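Local coordinates for heme-binding protein HutZ (Vibrio cholerae, PDB 3TGV), which binds heme and probably breaks it down to the beta and delta isomers of biliverdin, releasing the iron, at residues P34-N38 against Q104-F109. The protein carries 1 engineered substitution. Numbering follows the deposited sequence.
Sequences PFVQN and QMGERF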
loop_
_atom_site.group_PDB
_atom_site.type_symbol
_atom_site.label_atom_id
_atom_site.label_comp_id
_atom_site.label_asym_id
_atom_site.label_seq_id
_atom_site.Cartn_x
_atom_site.Cartn_y
_atom_site.Cartn_z
ATOM N N PRO A 34 5.537 -3.322 -9.526
ATOM C CA PRO A 34 6.789 -4.086 -9.497
ATOM C C PRO A 34 7.950 -3.095 -9.645
ATOM O O PRO A 34 7.761 -2.022 -10.226
ATOM C CB PRO A 34 6.674 -4.997 -10.731
ATOM C CG PRO A 34 5.191 -5.171 -10.922
ATOM C CD PRO A 34 4.559 -3.866 -10.485
ATOM N N PHE A 35 9.119 -3.417 -9.107
ATOM C CA PHE A 35 10.232 -2.473 -9.130
ATOM C C PHE A 35 11.553 -3.193 -9.333
ATOM O O PHE A 35 11.639 -4.403 -9.161
ATOM C CB PHE A 35 10.311 -1.707 -7.799
ATOM C CG PHE A 35 10.860 -2.533 -6.657
ATOM C CD1 PHE A 35 10.075 -3.503 -6.043
ATOM C CD2 PHE A 35 12.163 -2.344 -6.200
ATOM C CE1 PHE A 35 10.573 -4.257 -4.985
ATOM C CE2 PHE A 35 12.677 -3.105 -5.157
ATOM C CZ PHE A 35 11.891 -4.051 -4.541
ATOM N N VAL A 36 12.573 -2.430 -9.703
ATOM C CA VAL A 36 13.956 -2.854 -9.523
ATOM C C VAL A 36 14.669 -1.735 -8.787
ATOM O O VAL A 36 14.209 -0.592 -8.790
ATOM C CB VAL A 36 14.673 -3.105 -10.870
ATOM C CG1 VAL A 36 13.973 -4.199 -11.651
ATOM C CG2 VAL A 36 14.746 -1.825 -11.683
ATOM N N GLN A 37 15.788 -2.051 -8.145
ATOM C CA GLN A 37 16.570 -1.009 -7.489
ATOM C C GLN A 37 18.046 -1.148 -7.812
ATOM O O GLN A 37 18.543 -2.249 -8.058
ATOM C CB GLN A 37 16.341 -0.973 -5.976
ATOM C CG GLN A 37 16.920 -2.146 -5.208
ATOM C CD GLN A 37 18.164 -1.786 -4.396
ATOM O OE1 GLN A 37 18.808 -0.752 -4.623
ATOM N NE2 GLN A 37 18.506 -2.647 -3.441
ATOM N N ASN A 38 18.722 -0.008 -7.859
ATOM C CA ASN A 38 20.146 0.038 -8.134
ATOM C C ASN A 38 20.747 1.307 -7.563
ATOM O O ASN A 38 20.116 1.985 -6.744
ATOM C CB ASN A 38 20.443 -0.100 -9.634
ATOM C CG ASN A 38 19.684 0.909 -10.485
ATOM O OD1 ASN A 38 19.649 2.103 -10.184
ATOM N ND2 ASN A 38 19.063 0.422 -11.552
ATOM N N GLN A 104 17.445 -4.360 -16.577
ATOM C CA GLN A 104 17.344 -4.920 -15.232
ATOM C C GLN A 104 15.953 -5.485 -14.982
ATOM O O GLN A 104 15.805 -6.593 -14.473
ATOM C CB GLN A 104 17.692 -3.860 -14.178
ATOM C CG GLN A 104 17.755 -4.389 -12.753
ATOM C CD GLN A 104 18.254 -3.354 -11.764
ATOM O OE1 GLN A 104 18.489 -2.191 -12.116
ATOM N NE2 GLN A 104 18.433 -3.777 -10.513
ATOM N N MET A 105 14.935 -4.720 -15.359
ATOM C CA MET A 105 13.547 -5.133 -15.175
ATOM C C MET A 105 13.212 -6.390 -15.954
ATOM O O MET A 105 12.521 -7.271 -15.446
ATOM C CB MET A 105 12.596 -4.003 -15.562
ATOM C CG MET A 105 12.619 -2.834 -14.598
ATOM S SD MET A 105 11.302 -1.653 -14.945
ATOM C CE MET A 105 10.540 -2.404 -16.366
ATOM N N GLY A 106 13.691 -6.466 -17.192
ATOM C CA GLY A 106 13.516 -7.666 -17.994
ATOM C C GLY A 106 14.137 -8.863 -17.293
ATOM O O GLY A 106 13.532 -9.929 -17.209
ATOM N N GLU A 107 15.346 -8.688 -16.773
ATOM C CA GLU A 107 16.008 -9.770 -16.050
ATOM C C GLU A 107 15.207 -10.229 -14.824
ATOM O O GLU A 107 15.136 -11.425 -14.536
ATOM C CB GLU A 107 17.425 -9.366 -15.639
ATOM C CG GLU A 107 18.032 -10.255 -14.560
ATOM C CD GLU A 107 19.260 -11.016 -15.036
ATOM O OE1 GLU A 107 20.241 -11.113 -14.258
ATOM O OE2 GLU A 107 19.241 -11.519 -16.184
ATOM N N ARG A 108 14.600 -9.288 -14.109
ATOM C CA ARG A 108 13.853 -9.639 -12.902
ATOM C C ARG A 108 12.453 -10.157 -13.204
ATOM O O ARG A 108 11.957 -11.037 -12.506
ATOM C CB ARG A 108 13.754 -8.452 -11.944
ATOM C CG ARG A 108 13.529 -8.869 -10.492
ATOM C CD ARG A 108 13.409 -7.678 -9.549
ATOM N NE ARG A 108 13.534 -8.117 -8.159
ATOM C CZ ARG A 108 13.132 -7.420 -7.099
ATOM N NH1 ARG A 108 12.553 -6.234 -7.258
ATOM N NH2 ARG A 108 13.305 -7.918 -5.873
ATOM N N PHE A 109 11.810 -9.602 -14.228
ATOM C CA PHE A 109 10.401 -9.900 -14.483
ATOM C C PHE A 109 10.124 -10.624 -15.799
ATOM O O PHE A 109 9.012 -11.100 -16.021
ATOM C CB PHE A 109 9.559 -8.626 -14.404
ATOM C CG PHE A 109 9.660 -7.927 -13.087
ATOM C CD1 PHE A 109 9.103 -8.484 -11.950
ATOM C CD2 PHE A 109 10.327 -6.726 -12.978
ATOM C CE1 PHE A 109 9.199 -7.844 -10.725
ATOM C CE2 PHE A 109 10.425 -6.087 -11.765
ATOM C CZ PHE A 109 9.861 -6.645 -10.637
#
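Arg-108 reaches from the last turn of helix 96-109 to Phe-35 on strand 28-38 and uses one nitrogen twice. Its NH1 donates to Phe-35 O at 2.8 Å, with the acceptor almost exactly in the guanidinium plane although the donor stands above the plane of the carbonyl. The same NH1 sits over the centre of the Phe-35 ring, 3.5 Å from CZ, in a cation-pi contact with guanidinium and ring nearly perpendicular, at 87°. CG of Arg-108 is anti to the backbone N (chi1 -156°) and the chain runs extended to NE, which carries the charged group that far; NH2 is held by Gln-12 O, so the guanidinium also ties in the end of helix 3-13.

Toward the C-terminal end of the strand the extended Gln-104 lays its amide between two partners. NE2 donates to Gln-37 O at 2.9 Å from above the carbonyl plane, whereas OE1 accepts from Asn-38 ND2 at 2.7 Å within its own carbonyl plane. Both ends of the amide are thus engaged, which fixes its flip, and Glu-40 N holds Asn-38 OD1.

Val-36 fills the middle, CG1 lying 3.5 Å from Met-105 CG and CB against CG and the amide carbon CD of Gln-104. Pro-34 CB comes over a face of Phe-109, a CH-pi contact 4.0 Å from the centroid, while Phe-77 of the second subunit meets Phe-109 edge-to-face. The contact packs a helix against the antiparallel sheet of the split-barrel fold of the pyridoxamine 5'-phosphate oxidase-like proteins, and its Pro-34/Phe-109 end forms part of the subunit interface.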